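Foldase protein PrsA (Bacillus subtilis, PDB 4WO7) assists the folding of secreted proteins after their translocation and has peptidyl-prolyl cis-trans isomerase activity, which is dispensable for its function in vivo. Local coordinates at residues Y50-K55 with E91-K96; I120-I125 with H201-T206. All coordinates share one frame; numbering follows the deposited sequence.

Overall arrangement
From the N terminus, the chain runs through helix 21-49 and leaves it at Y50. Contact 1 (50-55 with 91-96) closes the first loop: the mostly helical excursion between its segments brings helix 81-101 back against the connector that leads into helix 54-67. That loop is complete before contact 2 (120-125 with 201-206) begins, so the two are in series and neither nest nor cross. Contact 2 joins strands 119-127 and 200-207, the inner pair of the four-stranded antiparallel sheet of the parvulin-type isomerase domain. The contacts lie on opposite sides of the chain's centre, their own centres 33 Å apart, and each ties together a separate part: contact 1 the helical region, contact 2 the isomerase sheet.

Contact 1 of 2, residues Y50-K55 with E91-K96; sequences YKVSDK and ELLTQK
Y50 and V52 lay a connector between two helices across the side of a third, with K96, L93 and L92 of helix 81-101 as their partners. The segment is a short interhelical connection: Y50 is the first residue to depart from the helical backbone after helix 21-49, and S53 is the N-cap residue of helix 54-67. The apolar part centres on V52. Its CG2 lies 3.7 Å from L93 CD2, while V52 CG1 reaches L92 CD1 at 4.1 Å. With CG1 anti to the backbone N (chi1 170°) and CG2 anti to the carbonyl carbon, the two methyls point to different neighbours, CG2 to L93 and the K96 chain, CG1 to L92.

The Y50 ring packs on the K96 backbone and side chain, with the K96 carbonyl carbon over one face, displaced toward the rim, and Y50 CG 4.0 Å from K96 CB. The tyrosine and lysine side chains run past each other in opposite directions, and farther along helix 81-101 the Y50 side chain also meets A97, D100 and N101.

Polar bonding gathers at the extended K96 chain, whose CD passes 4.1 Å from V52 CG2 on the way to its ammonium group. That group also forms a salt bridge with E56, whose carboxylate accepts a hydrogen bond from S53 N. Across the contact, K96 NZ donates to K51 O at 2.8 Å, approaching from above the carbonyl plane, 36° out of it.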
loop_
_atom_site.group_PDB
_atom_site.type_symbol
_atom_site.label_atom_id
_atom_site.label_comp_id
_atom_site.label_asym_id
_atom_site.label_seq_id
_atom_site.Cartn_x
_atom_site.Cartn_y
_atom_site.Cartn_z
ATOM N N TYR A 50 -9.908 0.180 29.823
ATOM C CA TYR A 50 -10.878 1.179 29.414
ATOM C C TYR A 50 -12.181 0.450 29.194
ATOM O O TYR A 50 -12.176 -0.749 28.909
ATOM C CB TYR A 50 -10.422 1.899 28.155
ATOM C CG TYR A 50 -9.031 2.422 28.312
ATOM C CD1 TYR A 50 -8.787 3.643 28.919
ATOM C CD2 TYR A 50 -7.953 1.668 27.892
ATOM C CE1 TYR A 50 -7.506 4.106 29.082
ATOM C CE2 TYR A 50 -6.673 2.116 28.048
ATOM C CZ TYR A 50 -6.449 3.334 28.649
ATOM O OH TYR A 50 -5.157 3.770 28.798
ATOM N N LYS A 51 -13.294 1.157 29.321
ATOM C CA LYS A 51 -14.582 0.521 29.119
ATOM C C LYS A 51 -15.349 1.220 28.022
ATOM O O LYS A 51 -15.531 2.436 28.040
ATOM C CB LYS A 51 -15.391 0.514 30.415
ATOM C CG LYS A 51 -14.837 -0.412 31.485
ATOM C CD LYS A 51 -15.052 -1.872 31.111
ATOM C CE LYS A 51 -14.131 -2.792 31.889
ATOM N NZ LYS A 51 -14.434 -2.747 33.346
ATOM N N VAL A 52 -15.815 0.409 27.080
ATOM C CA VAL A 52 -16.541 0.883 25.919
ATOM C C VAL A 52 -17.913 0.241 25.863
ATOM O O VAL A 52 -18.045 -0.982 25.863
ATOM C CB VAL A 52 -15.755 0.581 24.625
ATOM C CG1 VAL A 52 -16.592 0.852 23.382
ATOM C CG2 VAL A 52 -14.444 1.368 24.606
ATOM N N SER A 53 -18.929 1.092 25.821
ATOM C CA SER A 53 -20.312 0.660 25.765
ATOM C C SER A 53 -20.818 0.637 24.333
ATOM O O SER A 53 -20.246 1.275 23.451
ATOM C CB SER A 53 -21.176 1.575 26.625
ATOM O OG SER A 53 -21.100 2.916 26.170
ATOM N N ASP A 54 -21.882 -0.120 24.105
ATOM C CA ASP A 54 -22.512 -0.180 22.793
ATOM C C ASP A 54 -23.010 1.204 22.356
ATOM O O ASP A 54 -23.223 1.440 21.167
ATOM C CB ASP A 54 -23.644 -1.207 22.789
ATOM C CG ASP A 54 -23.151 -2.615 23.075
ATOM O OD1 ASP A 54 -22.914 -2.946 24.255
ATOM O OD2 ASP A 54 -22.999 -3.396 22.112
ATOM N N LYS A 55 -23.211 2.109 23.313
ATOM C CA LYS A 55 -23.568 3.487 22.982
ATOM C C LYS A 55 -22.444 4.102 22.173
ATOM O O LYS A 55 -22.662 4.718 21.129
ATOM C CB LYS A 55 -23.792 4.323 24.252
ATOM C CG LYS A 55 -24.085 5.813 24.003
ATOM C CD LYS A 55 -24.002 6.634 25.295
ATOM C CE LYS A 55 -24.346 8.105 25.061
ATOM N NZ LYS A 55 -24.330 8.908 26.320
ATOM N N GLU A 91 -10.805 -0.165 17.604
ATOM C CA GLU A 91 -10.328 1.182 17.294
ATOM C C GLU A 91 -10.623 2.141 18.451
ATOM O O GLU A 91 -9.765 2.931 18.847
ATOM C CB GLU A 91 -10.949 1.719 16.000
ATOM C CG GLU A 91 -10.340 3.054 15.568
ATOM C CD GLU A 91 -10.918 3.586 14.267
ATOM O OE1 GLU A 91 -12.161 3.626 14.131
ATOM O OE2 GLU A 91 -10.127 3.983 13.384
ATOM N N LEU A 92 -11.837 2.075 18.992
ATOM C CA LEU A 92 -12.225 2.960 20.085
ATOM C C LEU A 92 -11.345 2.713 21.309
ATOM O O LEU A 92 -10.977 3.652 22.014
ATOM C CB LEU A 92 -13.703 2.780 20.453
ATOM C CG LEU A 92 -14.752 3.209 19.419
ATOM C CD1 LEU A 92 -16.158 2.823 19.862
ATOM C CD2 LEU A 92 -14.687 4.707 19.162
ATOM N N LEU A 93 -11.014 1.450 21.562
ATOM C CA LEU A 93 -10.113 1.110 22.664
ATOM C C LEU A 93 -8.715 1.690 22.469
ATOM O O LEU A 93 -8.160 2.307 23.379
ATOM C CB LEU A 93 -10.005 -0.403 22.833
ATOM C CG LEU A 93 -11.219 -1.090 23.458
ATOM C CD1 LEU A 93 -11.078 -2.594 23.321
ATOM C CD2 LEU A 93 -11.374 -0.705 24.925
ATOM N N THR A 94 -8.145 1.493 21.284
ATOM C CA THR A 94 -6.801 1.989 21.000
ATOM C C THR A 94 -6.798 3.519 21.033
ATOM O O THR A 94 -5.777 4.151 21.314
ATOM C CB THR A 94 -6.283 1.493 19.631
ATOM O OG1 THR A 94 -7.226 1.840 18.608
ATOM C CG2 THR A 94 -6.093 -0.024 19.641
ATOM N N GLN A 95 -7.956 4.105 20.748
ATOM C CA GLN A 95 -8.110 5.552 20.795
ATOM C C GLN A 95 -8.082 6.036 22.242
ATOM O O GLN A 95 -7.435 7.032 22.572
ATOM C CB GLN A 95 -9.418 5.968 20.122
ATOM C CG GLN A 95 -9.335 6.008 18.615
ATOM C CD GLN A 95 -8.545 7.195 18.116
ATOM O OE1 GLN A 95 -8.883 8.348 18.394
ATOM N NE2 GLN A 95 -7.458 6.919 17.410
ATOM N N LYS A 96 -8.793 5.317 23.101
ATOM C CA LYS A 96 -8.880 5.675 24.507
ATOM C C LYS A 96 -7.519 5.495 25.162
ATOM O O LYS A 96 -7.113 6.298 26.003
ATOM C CB LYS A 96 -9.956 4.852 25.221
ATOM C CG LYS A 96 -11.370 5.367 24.975
ATOM C CD LYS A 96 -12.385 4.697 25.886
ATOM C CE LYS A 96 -13.672 5.498 25.954
ATOM N NZ LYS A 96 -14.654 4.868 26.874
#

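Contact 2 of 2, residues I120-I125 with H201-T206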
loop_
_atom_site.group_PDB
_atom_site.type_symbol
_atom_site.label_atom_id
_atom_site.label_comp_id
_atom_site.label_asym_id
_atom_site.label_seq_id
_atom_site.Cartn_x
_atom_site.Cartn_y
_atom_site.Cartn_z
ATOM N N ILE A 120 -5.253 30.137 6.615
ATOM C CA ILE A 120 -6.645 30.361 7.007
ATOM C C ILE A 120 -7.393 29.034 7.012
ATOM O O ILE A 120 -6.955 28.063 6.391
ATOM C CB ILE A 120 -7.386 31.349 6.056
ATOM C CG1 ILE A 120 -7.576 30.755 4.652
ATOM C CG2 ILE A 120 -6.713 32.724 6.049
ATOM C CD1 ILE A 120 -8.711 31.383 3.862
ATOM N N ARG A 121 -8.505 29.000 7.733
ATOM C CA ARG A 121 -9.398 27.847 7.749
ATOM C C ARG A 121 -10.713 28.186 7.043
ATOM O O ARG A 121 -11.241 29.285 7.214
ATOM C CB ARG A 121 -9.620 27.402 9.191
ATOM C CG ARG A 121 -10.247 26.044 9.336
ATOM C CD ARG A 121 -10.628 25.783 10.775
ATOM N NE ARG A 121 -11.288 24.491 10.928
ATOM C CZ ARG A 121 -10.690 23.364 11.298
ATOM N NH1 ARG A 121 -9.386 23.323 11.543
ATOM N NH2 ARG A 121 -11.407 22.255 11.403
ATOM N N ALA A 122 -11.243 27.244 6.261
ATOM C CA ALA A 122 -12.467 27.486 5.491
ATOM C C ALA A 122 -13.274 26.217 5.198
ATOM O O ALA A 122 -12.734 25.112 5.153
ATOM C CB ALA A 122 -12.122 28.179 4.188
ATOM N N SER A 123 -14.580 26.396 5.013
ATOM C CA SER A 123 -15.463 25.336 4.537
ATOM C C SER A 123 -15.936 25.638 3.122
ATOM O O SER A 123 -15.948 26.798 2.710
ATOM C CB SER A 123 -16.672 25.177 5.454
ATOM O OG SER A 123 -16.278 24.948 6.790
ATOM N N HIS A 124 -16.311 24.600 2.376
ATOM C CA HIS A 124 -16.890 24.798 1.048
ATOM C C HIS A 124 -17.986 23.792 0.708
ATOM O O HIS A 124 -18.079 22.713 1.299
ATOM C CB HIS A 124 -15.813 24.747 -0.034
ATOM C CG HIS A 124 -15.515 23.363 -0.525
ATOM N ND1 HIS A 124 -15.216 22.318 0.315
ATOM C CD2 HIS A 124 -15.468 22.863 -1.785
ATOM C CE1 HIS A 124 -14.995 21.227 -0.401
ATOM N NE2 HIS A 124 -15.143 21.532 -1.676
ATOM N N ILE A 125 -18.819 24.185 -0.250
ATOM C CA ILE A 125 -19.864 23.335 -0.809
ATOM C C ILE A 125 -19.655 23.189 -2.309
ATOM O O ILE A 125 -19.740 24.164 -3.056
ATOM C CB ILE A 125 -21.256 23.903 -0.514
ATOM C CG1 ILE A 125 -21.447 23.976 1.003
ATOM C CG2 ILE A 125 -22.336 23.015 -1.131
ATOM C CD1 ILE A 125 -22.763 24.566 1.459
ATOM N N HIS A 201 -18.295 26.479 -6.213
ATOM C CA HIS A 201 -18.019 26.480 -4.787
ATOM C C HIS A 201 -18.741 27.599 -4.065
ATOM O O HIS A 201 -18.841 28.717 -4.572
ATOM C CB HIS A 201 -16.523 26.635 -4.521
ATOM C CG HIS A 201 -15.684 25.528 -5.075
ATOM N ND1 HIS A 201 -14.881 24.745 -4.280
ATOM C CD2 HIS A 201 -15.524 25.075 -6.341
ATOM C CE1 HIS A 201 -14.256 23.854 -5.031
ATOM N NE2 HIS A 201 -14.629 24.034 -6.283
ATOM N N ILE A 202 -19.252 27.282 -2.883
ATOM C CA ILE A 202 -19.628 28.300 -1.918
ATOM C C ILE A 202 -18.656 28.174 -0.760
ATOM O O ILE A 202 -18.657 27.173 -0.050
ATOM C CB ILE A 202 -21.077 28.154 -1.426
ATOM C CG1 ILE A 202 -22.050 28.502 -2.552
ATOM C CG2 ILE A 202 -21.340 29.100 -0.256
ATOM C CD1 ILE A 202 -23.461 28.024 -2.309
ATOM N N ILE A 203 -17.838 29.203 -0.568
ATOM C CA ILE A 203 -16.783 29.166 0.436
ATOM C C ILE A 203 -17.146 30.009 1.639
ATOM O O ILE A 203 -17.670 31.111 1.498
ATOM C CB ILE A 203 -15.433 29.682 -0.094
ATOM C CG1 ILE A 203 -15.150 29.143 -1.497
ATOM C CG2 ILE A 203 -14.319 29.273 0.871
ATOM C CD1 ILE A 203 -13.892 29.710 -2.120
ATOM N N LYS A 204 -16.876 29.468 2.824
ATOM C CA LYS A 204 -17.043 30.219 4.058
ATOM C C LYS A 204 -15.717 30.233 4.799
ATOM O O LYS A 204 -15.245 29.204 5.279
ATOM C CB LYS A 204 -18.123 29.606 4.948
ATOM C CG LYS A 204 -18.360 30.377 6.242
ATOM C CD LYS A 204 -19.487 29.771 7.062
ATOM C CE LYS A 204 -19.443 30.243 8.510
ATOM N NZ LYS A 204 -20.240 29.374 9.423
ATOM N N LYS A 205 -15.118 31.410 4.890
ATOM C CA LYS A 205 -13.885 31.581 5.639
ATOM C C LYS A 205 -14.209 31.506 7.123
ATOM O O LYS A 205 -14.986 32.322 7.616
ATOM C CB LYS A 205 -13.233 32.915 5.278
ATOM C CG LYS A 205 -11.843 33.102 5.847
ATOM C CD LYS A 205 -11.197 34.365 5.303
ATOM C CE LYS A 205 -10.115 34.918 6.212
ATOM N NZ LYS A 205 -9.480 36.092 5.551
ATOM N N THR A 206 -13.622 30.550 7.841
ATOM C CA THR A 206 -14.061 30.305 9.210
ATOM C C THR A 206 -13.336 31.164 10.222
ATOM O O THR A 206 -13.953 31.711 11.133
ATOM C CB THR A 206 -13.818 28.851 9.643
ATOM O OG1 THR A 206 -12.433 28.541 9.486
ATOM C CG2 THR A 206 -14.638 27.886 8.825
#
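The imidazole rings of H124 and H201 meet side by side, neither covering the other. Their centroids are 5.2 Å apart with planes inclined by 27°, and H201 ND1 sits at the H124 edge, 3.2 Å from H124 CD2. The H201 ring also meets F178. At the other end, T206 OG1 lies near the plane of the R121 guanidinium but beyond its edge, and touches the stem instead, 3.5 Å from R121 CD; the cation pairs with D164.

Two antiparallel strands in the middle of the parvulin-type sheet carry these groups. S123 and K204 form a hydrogen-bonded pair, S123 N to K204 O at 2.9 Å and K204 N to S123 O at 2.8 Å. I125 and I202 form the next, their side chains on a face packed by F146 and V136.

R121 O receives two donors from one face of its plane: T206 N at 2.8 Å and T206 OG1 at 2.7 Å. With chi1 at 57°, OG1 between the backbone N and carbonyl carbon, the hydroxyl turns toward R121 O and meets it from above, 82° out of plane and not on a lone pair. With T206 replaced by alanine, R121 O would probably keep just the backbone N-H from this strand, and S123 OG would lose its methyl neighbour CG2.

H124 and H201 thus stand together, consistent with the paired histidines of parvulin active sites; the flanking I125-I202 backbone bonds hold the strands in the register that brings the rings together.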